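Long-range contacts in aspartate aminotransferase (Rhodobacter sphaeroides, PDB 3NRA), which probably transfers the amino group of L-aspartate to 2-oxoglutarate, giving oxaloacetate and L-glutamate, with pyridoxal 5'-phosphate as cofactor: residues 171-176 with 205-210; 129-134 with 182-187; 35-40 with 399-404. All coordinates share one frame; numbering follows the deposited sequence. Where two conformers were deposited one is given.

Contact 1: 171-176 with 205-210; sequences GLEEAF and AALAAR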
ATOM      1  N   GLY B 171     -17.422 -24.524 -16.739  1.00 16.44           N
ATOM      2  CA  GLY B 171     -16.527 -23.463 -17.212  1.00 15.08           C
ATOM      3  C   GLY B 171     -15.238 -23.334 -16.384  1.00 15.09           C
ATOM      4  O   GLY B 171     -14.169 -23.142 -16.937  1.00 15.18           O
ATOM      5  N   LEU B 172     -15.348 -23.460 -15.063  1.00 14.62           N
ATOM      6  CA  LEU B 172     -14.166 -23.414 -14.188  1.00 14.84           C
ATOM      7  C   LEU B 172     -13.245 -24.594 -14.486  1.00 16.10           C
ATOM      8  O   LEU B 172     -12.037 -24.416 -14.673  1.00 15.77           O
ATOM      9  CB  LEU B 172     -14.572 -23.450 -12.733  1.00 14.34           C
ATOM     10  CG  LEU B 172     -13.439 -23.370 -11.709  1.00 14.39           C
ATOM     11  CD1 LEU B 172     -12.549 -22.108 -11.968  1.00 12.26           C
ATOM     12  CD2 LEU B 172     -14.028 -23.358 -10.308  1.00 14.06           C
ATOM     13  N   GLU B 173     -13.833 -25.792 -14.531  1.00 16.40           N
ATOM     14  CA  GLU B 173     -13.104 -26.975 -14.847  1.00 18.31           C
ATOM     15  C   GLU B 173     -12.386 -26.862 -16.169  1.00 18.40           C
ATOM     16  O   GLU B 173     -11.236 -27.236 -16.261  1.00 18.81           O
ATOM     17  CB  GLU B 173     -14.016 -28.198 -14.869  1.00 19.01           C
ATOM     18  CG  GLU B 173     -13.235 -29.462 -15.220  1.00 22.14           C
ATOM     19  CD  GLU B 173     -14.000 -30.732 -15.007  1.00 27.00           C
ATOM     20  OE1 GLU B 173     -15.189 -30.681 -14.582  1.00 24.43           O
ATOM     21  OE2 GLU B 173     -13.404 -31.798 -15.290  1.00 30.88           O
ATOM     22  N   GLU B 174     -13.087 -26.369 -17.194  1.00 19.09           N
ATOM     23  CA  GLU B 174     -12.492 -26.169 -18.512  1.00 19.82           C
ATOM     24  C   GLU B 174     -11.325 -25.160 -18.475  1.00 18.14           C
ATOM     25  O   GLU B 174     -10.307 -25.368 -19.135  1.00 18.40           O
ATOM     26  CB  GLU B 174     -13.549 -25.717 -19.523  1.00 21.28           C
ATOM     27  CG  GLU B 174     -14.622 -26.782 -19.906  1.00 26.79           C
ATOM     28  CD  GLU B 174     -14.049 -27.991 -20.584  1.00 34.95           C
ATOM     29  OE1 GLU B 174     -13.317 -27.831 -21.599  1.00 40.33           O
ATOM     30  OE2 GLU B 174     -14.330 -29.120 -20.109  1.00 39.99           O
ATOM     31  N   ALA B 175     -11.466 -24.109 -17.667  1.00 16.28           N
ATOM     32  CA  ALA B 175     -10.379 -23.177 -17.397  1.00 15.51           C
ATOM     33  C   ALA B 175      -9.148 -23.907 -16.859  1.00 16.23           C
ATOM     34  O   ALA B 175      -8.057 -23.700 -17.338  1.00 15.47           O
ATOM     35  CB  ALA B 175     -10.833 -22.090 -16.391  1.00 14.12           C
ATOM     36  N   PHE B 176      -9.344 -24.780 -15.871  1.00 17.31           N
ATOM     37  CA  PHE B 176      -8.236 -25.525 -15.304  1.00 18.05           C
ATOM     38  C   PHE B 176      -7.674 -26.520 -16.318  1.00 18.88           C
ATOM     39  O   PHE B 176      -6.471 -26.683 -16.383  1.00 19.15           O
ATOM     40  CB  PHE B 176      -8.647 -26.297 -14.025  1.00 18.32           C
ATOM     41  CG  PHE B 176      -8.981 -25.426 -12.830  1.00 17.07           C
ATOM     42  CD1 PHE B 176      -8.353 -24.182 -12.605  1.00 14.89           C
ATOM     43  CD2 PHE B 176      -9.907 -25.875 -11.892  1.00 17.10           C
ATOM     44  CE1 PHE B 176      -8.653 -23.442 -11.521  1.00 15.53           C
ATOM     45  CE2 PHE B 176     -10.206 -25.121 -10.787  1.00 15.93           C
ATOM     46  CZ  PHE B 176      -9.568 -23.915 -10.580  1.00 15.84           C
ATOM     47  N   ALA B 205     -13.554 -26.480  -4.455  1.00 14.03           N
ATOM     48  CA  ALA B 205     -12.484 -27.121  -3.730  1.00 14.66           C
ATOM     49  C   ALA B 205     -11.981 -28.374  -4.454  1.00 14.60           C
ATOM     50  O   ALA B 205     -10.771 -28.570  -4.574  1.00 16.28           O
ATOM     51  CB  ALA B 205     -12.940 -27.479  -2.287  1.00 13.40           C
ATOM     52  N   ALA B 206     -12.908 -29.222  -4.907  1.00 14.63           N
ATOM     53  CA  ALA B 206     -12.553 -30.484  -5.586  1.00 15.55           C
ATOM     54  C   ALA B 206     -11.848 -30.228  -6.917  1.00 15.97           C
ATOM     55  O   ALA B 206     -10.858 -30.892  -7.242  1.00 16.37           O
ATOM     56  CB  ALA B 206     -13.824 -31.385  -5.792  1.00 15.55           C
ATOM     57  N   LEU B 207     -12.333 -29.253  -7.679  1.00 16.84           N
ATOM     58  CA  LEU B 207     -11.712 -28.945  -8.986  1.00 17.24           C
ATOM     59  C   LEU B 207     -10.293 -28.398  -8.800  1.00 17.54           C
ATOM     60  O   LEU B 207      -9.362 -28.848  -9.465  1.00 17.48           O
ATOM     61  CB  LEU B 207     -12.562 -27.969  -9.794  1.00 16.72           C
ATOM     62  CG  LEU B 207     -13.862 -28.530 -10.389  1.00 17.95           C
ATOM     63  CD1 LEU B 207     -14.729 -27.376 -10.888  1.00 13.43           C
ATOM     64  CD2 LEU B 207     -13.601 -29.571 -11.501  1.00 14.41           C
ATOM     65  N   ALA B 208     -10.122 -27.496  -7.832  1.00 17.52           N
ATOM     66  CA  ALA B 208      -8.793 -26.936  -7.532  1.00 17.82           C
ATOM     67  C   ALA B 208      -7.789 -28.017  -7.118  1.00 18.61           C
ATOM     68  O   ALA B 208      -6.636 -28.020  -7.594  1.00 18.68           O
ATOM     69  CB  ALA B 208      -8.883 -25.843  -6.458  1.00 16.66           C
ATOM     70  N   ALA B 209      -8.223 -28.933  -6.252  1.00 19.07           N
ATOM     71  CA  ALA B 209      -7.350 -30.002  -5.771  1.00 19.49           C
ATOM     72  C   ALA B 209      -7.009 -30.918  -6.902  1.00 20.11           C
ATOM     73  O   ALA B 209      -5.898 -31.354  -7.019  1.00 20.30           O
ATOM     74  CB  ALA B 209      -8.003 -30.781  -4.636  1.00 19.05           C
ATOM     75  N   ARG B 210      -7.978 -31.177  -7.762  1.00 21.00           N
ATOM     76  CA  ARG B 210      -7.785 -32.078  -8.887  1.00 22.28           C
ATOM     77  C   ARG B 210      -6.699 -31.599  -9.855  1.00 22.19           C
ATOM     78  O   ARG B 210      -5.929 -32.402 -10.356  1.00 21.91           O
ATOM     79  CB  ARG B 210      -9.104 -32.240  -9.631  1.00 22.62           C
ATOM     80  CG  ARG B 210      -9.061 -33.145 -10.794  1.00 26.22           C
ATOM     81  CD  ARG B 210     -10.455 -33.279 -11.399  1.00 29.69           C
ATOM     82  NE  ARG B 210     -10.420 -34.038 -12.634  1.00 33.08           N
ATOM     83  CZ  ARG B 210     -11.448 -34.193 -13.465  1.00 36.49           C
ATOM     84  NH1 ARG B 210     -12.642 -33.614 -13.216  1.00 38.70           N
ATOM     85  NH2 ARG B 210     -11.290 -34.933 -14.552  1.00 36.36           N
TER

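Contact 2: 129-134 with 182-187; sequences VAIVQP and VFLFSN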
ATOM      1  N   VAL B 129      -5.407 -17.477 -15.604  1.00 14.62           N
ATOM      2  CA  VAL B 129      -6.075 -17.247 -14.339  1.00 13.16           C
ATOM      3  C   VAL B 129      -7.565 -17.239 -14.558  1.00 13.50           C
ATOM      4  O   VAL B 129      -8.040 -16.495 -15.404  1.00 14.62           O
ATOM      5  CB  VAL B 129      -5.656 -15.884 -13.725  1.00 13.25           C
ATOM      6  CG1 VAL B 129      -6.270 -15.723 -12.332  1.00 11.23           C
ATOM      7  CG2 VAL B 129      -4.120 -15.755 -13.687  1.00 11.91           C
ATOM      8  N   ALA B 130      -8.297 -18.099 -13.832  1.00 12.66           N
ATOM      9  CA  ALA B 130      -9.770 -18.133 -13.876  1.00 12.73           C
ATOM     10  C   ALA B 130     -10.333 -16.970 -13.064  1.00 12.49           C
ATOM     11  O   ALA B 130      -9.997 -16.812 -11.880  1.00 12.28           O
ATOM     12  CB  ALA B 130     -10.307 -19.465 -13.327  1.00 11.62           C
ATOM     13  N   ILE B 131     -11.161 -16.154 -13.709  1.00 12.94           N
ATOM     14  CA  ILE B 131     -11.775 -14.965 -13.077  1.00 13.67           C
ATOM     15  C   ILE B 131     -13.259 -15.032 -13.363  1.00 13.81           C
ATOM     16  O   ILE B 131     -13.665 -15.352 -14.494  1.00 14.34           O
ATOM     17  CB  ILE B 131     -11.191 -13.652 -13.664  1.00 14.35           C
ATOM     18  CG1 ILE B 131      -9.685 -13.527 -13.320  1.00 15.23           C
ATOM     19  CG2 ILE B 131     -11.997 -12.390 -13.209  1.00 12.85           C
ATOM     20  CD1 ILE B 131      -9.402 -13.410 -11.868  1.00 17.30           C
ATOM     21  N   VAL B 132     -14.067 -14.785 -12.334  1.00 13.26           N
ATOM     22  CA  VAL B 132     -15.518 -14.794 -12.467  1.00 13.09           C
ATOM     23  C   VAL B 132     -16.009 -13.481 -13.114  1.00 13.41           C
ATOM     24  O   VAL B 132     -15.432 -12.427 -12.896  1.00 13.24           O
ATOM     25  CB  VAL B 132     -16.193 -14.959 -11.079  1.00 13.34           C
ATOM     26  CG1 VAL B 132     -17.759 -14.967 -11.209  1.00 11.58           C
ATOM     27  CG2 VAL B 132     -15.688 -16.250 -10.382  1.00 13.29           C
ATOM     28  N   GLN B 133     -17.054 -13.583 -13.927  1.00 13.30           N
ATOM     29  CA  GLN B 133     -17.744 -12.436 -14.510  1.00 13.44           C
ATOM     30  C   GLN B 133     -19.243 -12.535 -14.176  1.00 13.33           C
ATOM     31  O   GLN B 133     -19.873 -13.531 -14.490  1.00 13.95           O
ATOM     32  CB  GLN B 133     -17.553 -12.434 -16.037  1.00 13.54           C
ATOM     33  CG  GLN B 133     -16.114 -12.295 -16.475  1.00 13.95           C
ATOM     34  CD  GLN B 133     -15.979 -12.092 -17.953  1.00 14.55           C
ATOM     35  OE1 GLN B 133     -16.637 -12.754 -18.735  1.00 15.90           O
ATOM     36  NE2 GLN B 133     -15.108 -11.177 -18.349  1.00 16.34           N
ATOM     37  N   PRO B 134     -19.805 -11.540 -13.486  1.00 14.00           N
ATOM     38  CA  PRO B 134     -19.208 -10.360 -12.901  1.00 13.60           C
ATOM     39  C   PRO B 134     -18.456 -10.647 -11.613  1.00 13.58           C
ATOM     40  O   PRO B 134     -18.817 -11.585 -10.865  1.00 13.51           O
ATOM     41  CB  PRO B 134     -20.412  -9.489 -12.625  1.00 13.45           C
ATOM     42  CG  PRO B 134     -21.484 -10.474 -12.335  1.00 14.61           C
ATOM     43  CD  PRO B 134     -21.269 -11.523 -13.322  1.00 14.03           C
ATOM     44  N   VAL B 182      -4.453 -20.765 -11.255  1.00 15.71           N
ATOM     45  CA  VAL B 182      -5.017 -19.899 -10.243  1.00 14.12           C
ATOM     46  C   VAL B 182      -6.506 -19.597 -10.522  1.00 15.14           C
ATOM     47  O   VAL B 182      -6.901 -19.391 -11.684  1.00 16.22           O
ATOM     48  CB  VAL B 182      -4.248 -18.578 -10.159  1.00 13.93           C
ATOM     49  CG1 VAL B 182      -4.836 -17.656  -9.032  1.00 11.75           C
ATOM     50  CG2 VAL B 182      -2.760 -18.841  -9.944  1.00 12.77           C
ATOM     51  N   PHE B 183      -7.313 -19.542  -9.444  1.00 14.93           N
ATOM     52  CA  PHE B 183      -8.697 -19.065  -9.482  1.00 13.45           C
ATOM     53  C   PHE B 183      -8.915 -18.048  -8.349  1.00 13.48           C
ATOM     54  O   PHE B 183      -8.623 -18.335  -7.211  1.00 12.77           O
ATOM     55  CB  PHE B 183      -9.637 -20.259  -9.302  1.00 14.41           C
ATOM     56  CG  PHE B 183     -11.114 -19.888  -9.181  1.00 15.25           C
ATOM     57  CD1 PHE B 183     -11.722 -19.049 -10.108  1.00 13.58           C
ATOM     58  CD2 PHE B 183     -11.910 -20.478  -8.199  1.00 15.42           C
ATOM     59  CE1 PHE B 183     -13.065 -18.766 -10.033  1.00 14.31           C
ATOM     60  CE2 PHE B 183     -13.261 -20.152  -8.097  1.00 15.69           C
ATOM     61  CZ  PHE B 183     -13.833 -19.298  -9.029  1.00 14.56           C
ATOM     62  N   LEU B 184      -9.427 -16.859  -8.703  1.00 13.62           N
ATOM     63  CA  LEU B 184      -9.663 -15.751  -7.780  1.00 13.37           C
ATOM     64  C   LEU B 184     -11.137 -15.431  -7.849  1.00 13.10           C
ATOM     65  O   LEU B 184     -11.684 -15.301  -8.964  1.00 14.23           O
ATOM     66  CB  LEU B 184      -8.856 -14.528  -8.219  1.00 13.21           C
ATOM     67  CG  LEU B 184      -9.248 -13.178  -7.630  1.00 14.69           C
ATOM     68  CD1 LEU B 184      -9.080 -13.143  -6.074  1.00 11.48           C
ATOM     69  CD2 LEU B 184      -8.472 -12.056  -8.321  1.00 11.49           C
ATOM     70  N   PHE B 185     -11.795 -15.349  -6.685  1.00 12.33           N
ATOM     71  CA  PHE B 185     -13.210 -14.993  -6.611  1.00 11.87           C
ATOM     72  C   PHE B 185     -13.580 -14.344  -5.288  1.00 11.90           C
ATOM     73  O   PHE B 185     -12.927 -14.598  -4.248  1.00 11.52           O
ATOM     74  CB  PHE B 185     -14.105 -16.229  -6.894  1.00 12.34           C
ATOM     75  CG  PHE B 185     -14.235 -17.191  -5.741  1.00 12.25           C
ATOM     76  CD1 PHE B 185     -13.164 -17.958  -5.336  1.00 12.91           C
ATOM     77  CD2 PHE B 185     -15.472 -17.394  -5.124  1.00 15.48           C
ATOM     78  CE1 PHE B 185     -13.289 -18.882  -4.283  1.00 15.32           C
ATOM     79  CE2 PHE B 185     -15.610 -18.299  -4.070  1.00 15.41           C
ATOM     80  CZ  PHE B 185     -14.512 -19.046  -3.649  1.00 14.64           C
ATOM     81  N   SER B 186     -14.610 -13.481  -5.327  1.00 11.38           N
ATOM     82  CA  SER B 186     -15.192 -12.928  -4.118  1.00 12.28           C
ATOM     83  C   SER B 186     -16.444 -13.714  -3.694  1.00 12.14           C
ATOM     84  O   SER B 186     -17.240 -14.140  -4.530  1.00 13.68           O
ATOM     85  CB  SER B 186     -15.525 -11.419  -4.283  1.00 12.52           C
ATOM     86  OG  SER B 186     -16.566 -11.230  -5.205  1.00 13.01           O
ATOM     87  N   ASN B 187     -16.568 -13.909  -2.384  1.00 12.46           N
ATOM     88  CA  ASN B 187     -17.676 -14.602  -1.753  1.00 12.30           C
ATOM     89  C   ASN B 187     -17.939 -13.954  -0.386  1.00 12.36           C
ATOM     90  O   ASN B 187     -17.137 -14.112   0.502  1.00 11.98           O
ATOM     91  CB  ASN B 187     -17.343 -16.076  -1.542  1.00 12.67           C
ATOM     92  CG  ASN B 187     -18.515 -16.857  -1.026  1.00 15.01           C
ATOM     93  OD1 ASN B 187     -19.656 -16.445  -1.194  1.00 16.60           O
ATOM     94  ND2 ASN B 187     -18.247 -17.977  -0.377  1.00 10.99           N
TER
HETATM   95  O   HOH W   1     -13.171 -13.221  -9.876  1.00 14.12           O

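Contact 3: 35-40 with 399-404; sequences APIEGR and VTLVER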
ATOM      1  N   ALA B  35     -37.043  17.846 -15.785  1.00 22.42           N
ATOM      2  CA  ALA B  35     -36.203  18.538 -14.805  1.00 22.65           C
ATOM      3  C   ALA B  35     -35.689  17.555 -13.735  1.00 21.93           C
ATOM      4  O   ALA B  35     -36.128  16.391 -13.686  1.00 22.51           O
ATOM      5  CB  ALA B  35     -37.012  19.703 -14.132  1.00 23.90           C
ATOM      6  N   PRO B  36     -34.753  18.013 -12.869  1.00 21.69           N
ATOM      7  CA  PRO B  36     -34.296  17.155 -11.756  1.00 20.52           C
ATOM      8  C   PRO B  36     -35.406  16.782 -10.765  1.00 19.75           C
ATOM      9  O   PRO B  36     -36.466  17.402 -10.747  1.00 19.50           O
ATOM     10  CB  PRO B  36     -33.222  18.022 -11.058  1.00 21.17           C
ATOM     11  CG  PRO B  36     -32.698  18.929 -12.133  1.00 22.33           C
ATOM     12  CD  PRO B  36     -33.939  19.255 -12.976  1.00 22.72           C
ATOM     13  N   ILE B  37     -35.158  15.747  -9.981  1.00 19.27           N
ATOM     14  CA  ILE B  37     -36.055  15.334  -8.901  1.00 19.22           C
ATOM     15  C   ILE B  37     -35.387  15.695  -7.550  1.00 20.05           C
ATOM     16  O   ILE B  37     -34.315  15.181  -7.228  1.00 19.09           O
ATOM     17  CB  ILE B  37     -36.307  13.807  -8.959  1.00 18.76           C
ATOM     18  CG1 ILE B  37     -36.887  13.381 -10.317  1.00 17.38           C
ATOM     19  CG2 ILE B  37     -37.267  13.361  -7.875  1.00 18.80           C
ATOM     20  CD1 ILE B  37     -36.846  11.842 -10.483  1.00 14.40           C
ATOM     21  N   GLU B  38     -36.025  16.598  -6.797  1.00 21.13           N
ATOM     22  CA  GLU B  38     -35.472  17.083  -5.522  0.70 21.00           C
ATOM     23  C   GLU B  38     -35.322  15.926  -4.517  1.00 21.01           C
ATOM     24  O   GLU B  38     -36.039  14.967  -4.568  1.00 21.64           O
ATOM     25  CB  GLU B  38     -36.351  18.221  -4.938  0.70 21.81           C
ATOM     26  CG  GLU B  38     -36.436  19.526  -5.844  0.70 20.87           C
ATOM     27  CD  GLU B  38     -37.319  20.660  -5.230  0.70 22.66           C
ATOM     28  OE1 GLU B  38     -37.400  20.784  -3.978  0.70 16.14           O
ATOM     29  OE2 GLU B  38     -37.899  21.433  -6.013  0.70 23.00           O
ATOM     30  N   GLY B  39     -34.326  16.038  -3.627  1.00 21.66           N
ATOM     31  CA  GLY B  39     -34.110  15.047  -2.545  1.00 21.54           C
ATOM     32  C   GLY B  39     -32.653  15.010  -2.103  1.00 22.12           C
ATOM     33  O   GLY B  39     -31.786  15.547  -2.786  1.00 22.15           O
ATOM     34  N   ARG B  40     -32.378  14.384  -0.960  1.00 21.82           N
ATOM     35  CA  ARG B  40     -31.011  14.339  -0.427  1.00 22.24           C
ATOM     36  C   ARG B  40     -30.132  13.457  -1.325  1.00 20.91           C
ATOM     37  O   ARG B  40     -30.497  12.336  -1.603  1.00 21.23           O
ATOM     38  CB  ARG B  40     -30.992  13.795   1.006  1.00 22.81           C
ATOM     39  CG  ARG B  40     -29.595  13.834   1.679  1.00 26.79           C
ATOM     40  CD  ARG B  40     -29.638  13.286   3.155  1.00 32.34           C
ATOM     41  NE  ARG B  40     -30.524  14.082   4.028  1.00 37.42           N
ATOM     42  CZ  ARG B  40     -30.170  15.194   4.705  1.00 42.36           C
ATOM     43  NH1 ARG B  40     -28.918  15.692   4.647  1.00 43.41           N
ATOM     44  NH2 ARG B  40     -31.085  15.824   5.450  1.00 44.19           N
ATOM     45  N   VAL B 399     -35.995   4.722  -9.806  1.00 17.30           N
ATOM     46  CA  VAL B 399     -37.044   4.015 -10.556  1.00 17.28           C
ATOM     47  C   VAL B 399     -37.953   4.987 -11.314  1.00 17.15           C
ATOM     48  O   VAL B 399     -38.286   4.719 -12.460  1.00 17.07           O
ATOM     49  CB  VAL B 399     -37.872   3.036  -9.687  1.00 18.59           C
ATOM     50  CG1 VAL B 399     -36.948   1.976  -9.025  1.00 16.23           C
ATOM     51  CG2 VAL B 399     -38.685   3.757  -8.685  1.00 18.65           C
ATOM     52  N   THR B 400     -38.269   6.153 -10.704  1.00 17.15           N
ATOM     53  CA  THR B 400     -38.950   7.270 -11.403  1.00 16.96           C
ATOM     54  C   THR B 400     -38.214   7.642 -12.728  1.00 17.05           C
ATOM     55  O   THR B 400     -38.849   7.749 -13.794  1.00 16.85           O
ATOM     56  CB  THR B 400     -39.041   8.524 -10.514  1.00 17.71           C
ATOM     57  OG1 THR B 400     -39.768   8.224  -9.330  1.00 18.35           O
ATOM     58  CG2 THR B 400     -39.736   9.691 -11.255  1.00 18.09           C
ATOM     59  N   LEU B 401     -36.886   7.756 -12.660  1.00 16.07           N
ATOM     60  CA  LEU B 401     -36.081   8.051 -13.856  1.00 16.22           C
ATOM     61  C   LEU B 401     -35.985   6.879 -14.808  1.00 16.90           C
ATOM     62  O   LEU B 401     -35.988   7.082 -16.027  1.00 17.57           O
ATOM     63  CB  LEU B 401     -34.681   8.562 -13.492  1.00 14.35           C
ATOM     64  CG  LEU B 401     -34.661  10.006 -12.946  1.00 16.24           C
ATOM     65  CD1 LEU B 401     -33.256  10.543 -12.799  1.00 15.10           C
ATOM     66  CD2 LEU B 401     -35.488  10.945 -13.808  1.00 12.69           C
ATOM     67  N   VAL B 402     -35.931   5.655 -14.283  1.00 17.14           N
ATOM     68  CA  VAL B 402     -36.070   4.477 -15.149  1.00 17.67           C
ATOM     69  C   VAL B 402     -37.404   4.526 -15.944  1.00 18.93           C
ATOM     70  O   VAL B 402     -37.419   4.256 -17.136  1.00 18.65           O
ATOM     71  CB  VAL B 402     -35.918   3.166 -14.361  1.00 17.57           C
ATOM     72  CG1 VAL B 402     -36.372   1.953 -15.206  1.00 16.88           C
ATOM     73  CG2 VAL B 402     -34.474   3.004 -13.923  1.00 15.25           C
ATOM     74  N   GLU B 403     -38.486   4.955 -15.295  1.00 20.07           N
ATOM     75  CA  GLU B 403     -39.775   5.098 -15.985  1.00 22.00           C
ATOM     76  C   GLU B 403     -39.724   6.217 -17.012  1.00 21.54           C
ATOM     77  O   GLU B 403     -40.200   6.050 -18.141  1.00 21.76           O
ATOM     78  CB  GLU B 403     -40.918   5.323 -14.986  1.00 23.18           C
ATOM     79  CG  GLU B 403     -41.131   4.088 -14.010  1.00 28.63           C
ATOM     80  CD  GLU B 403     -41.940   4.418 -12.727  1.00 35.71           C
ATOM     81  OE1 GLU B 403     -42.480   5.558 -12.599  1.00 40.40           O
ATOM     82  OE2 GLU B 403     -42.055   3.508 -11.863  1.00 38.74           O
ATOM     83  N   ARG B 404     -39.099   7.338 -16.649  1.00 20.99           N
ATOM     84  CA  ARG B 404     -39.033   8.512 -17.542  1.00 20.15           C
ATOM     85  C   ARG B 404     -38.259   8.211 -18.836  1.00 19.56           C
ATOM     86  O   ARG B 404     -38.594   8.750 -19.896  1.00 18.84           O
ATOM     87  CB  ARG B 404     -38.397   9.720 -16.818  1.00 20.00           C
ATOM     88  CG  ARG B 404     -38.656  11.069 -17.518  1.00 20.89           C
ATOM     89  CD  ARG B 404     -37.838  12.191 -16.912  1.00 18.50           C
ATOM     90  NE  ARG B 404     -38.321  12.544 -15.588  1.00 20.34           N
ATOM     91  CZ  ARG B 404     -37.835  13.538 -14.836  1.00 22.86           C
ATOM     92  NH1 ARG B 404     -36.853  14.316 -15.284  1.00 23.64           N
ATOM     93  NH2 ARG B 404     -38.334  13.751 -13.617  1.00 23.30           N
TER
HETATM   94  O   HOH W   2     -38.835  16.257 -11.905  1.00 27.22           O

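Contact 1: 171-176 with 205-210
E173 and L207 mark the nearest backbone approach of two almost parallel helix segments, whose axes run 10.2 Å apart at an angle of 11°. L207 lies between the helices. Its CB meets the edge of the F176 ring, near the ring plane, with CE2 of F176 3.8 Å from CB of L207. The two methyls of L207 then divide. CD1 turns to L172, 4.1 Å from its CD2. CD2 lies under the side chain of E173, which crosses L207 at about a right angle. CB and CG of E173 are each 3.7 Å from CD2 of L207. The E173 chain starts with CG anti to the backbone N (chi1 180°) and stays extended beyond it. It thus spans the leucine with its methylenes and carries its carboxylate to the outer side of the helix pair. There OE2 of E173 forms a salt bridge of 2.9 Å to NH1 of R210. The arginine is also stretched from CG to NE. The carboxylate and guanidinium planes are 65° apart, so one oxygen takes the close contact and no paired, in-plane bidentate bridge forms. OE2 also has a weak hydrogen bond to the hydroxyl of Y211. Replacing E173 with an alanine is likely to leave R210 without this carboxylate partner and to uncover part of CD2 of L207. Leucine and phenylalanine thus form the buried layer, and the ion pair closes it on the outside. On the inner side L172 and F176 rest on F183 of strand 182-186. Neighbouring helices lying parallel over one layer of parallel strands are typical of an alpha/beta sheet built from beta-alpha-beta crossovers, as in the large domain of fold-type I pyridoxal-phosphate enzymes.

Contact 2: 129-134 with 182-187
In F183 the first torsion (chi1 174°) swings CG away from the backbone N and lays the ring edge along A130 and V132 of the neighbouring strand. In V132 a chi1 of 180° sets CG2 beside that residue's own backbone N, where it meets the ring. CD1 of F183 comes 3.3 Å from A130 O, near the ring plane. CE1 of F183 meets CG2 of V132 at 3.7 Å; that methyl also touches CB of F185. V129 with V182, and I131 with L184, lie side by side on the other face of the sheet.

The strands are parallel. A130 bonds on both sides of its partner F183: A130 N gives to V182 O at 2.9 Å, and L184 N gives to A130 O at 3.2 Å. Further on the strands separate, and V132 N is 4.2 Å from L184 O. A water bridges this pair. It accepts from V132 N at 3.0 Å and donates to L184 O at 2.7 Å, so both backbone groups are satisfied.

The pair lies inside a mixed sheet. Strand 149-154 bonds to the far side of 128-133, and strand 214-218 flanks 182-186. Helix 169-177 lies over the face carrying A130 and F183, on its crossover from strand 149-154 to strand 182-186.

Contact 3: 35-40 with 399-404
I37 points from its loop toward the last helix of the chain, 388-404, and meets T400, L401 and R404. From CB, directed at the helix, the longer branch starts with CG1 anti to the carbonyl carbon (chi1 -57°). CG1 passes the guanidinium of R404, with CG1 of I37 3.6 Å from NH2 of R404. The two side chains slide past each other in opposite directions. The extended step to CD1 brings the branch to its end between two residues. CD1 of I37 is 3.7 Å from CG2 of T400. It also meets L401 tip to tip, with CD1 of I37 3.7 Å from CD2 of L401. The hydroxyl of T400 is turned elsewhere and bonds to R396 O, one turn back in the helix.

R404 reaches the loop with a chain bent at chi3. NH1 of R404 donates to A35 O at 2.7 Å, and the bond is nearly straight, 172° at the hydrogen. The oxygen lies close to the guanidinium plane, though the donor is tilted from the carbonyl plane. NH2 of R404 gives to a water at 3.1 Å, and that water donates to P36 O at 2.9 Å. Two successive loop carbonyls are therefore tied to one arginine, one directly and one through water. One face of the guanidinium rests on CD2 of L401, which probably helps fix how the group is turned.

The loop runs on to strand 42-43. Across this contact the arginine meets backbone carbonyls, so the attachment probably depends less on the sequence of the loop than an acid-base pair would; the isoleucine adds the apolar part.

Contacts 1 and 2 are neighbours, with centres 12 Å apart. They touch, because helix 169-177 of contact 1 packs on both strands of contact 2. Their segments alternate along the chain: strand 128-133, helix 169-177, strand 182-186, helix 198-211. Together they form one piece of the seven-stranded sheet and its helical cover. Contact 3 joins residues 35-40 to 399-404 and encloses the other two in its loop. Its centre is 46 Å from that of contact 1 and 36 Å from that of contact 2. It joins an early loop to the last helix, in what is probably the small domain, far from the central sheet.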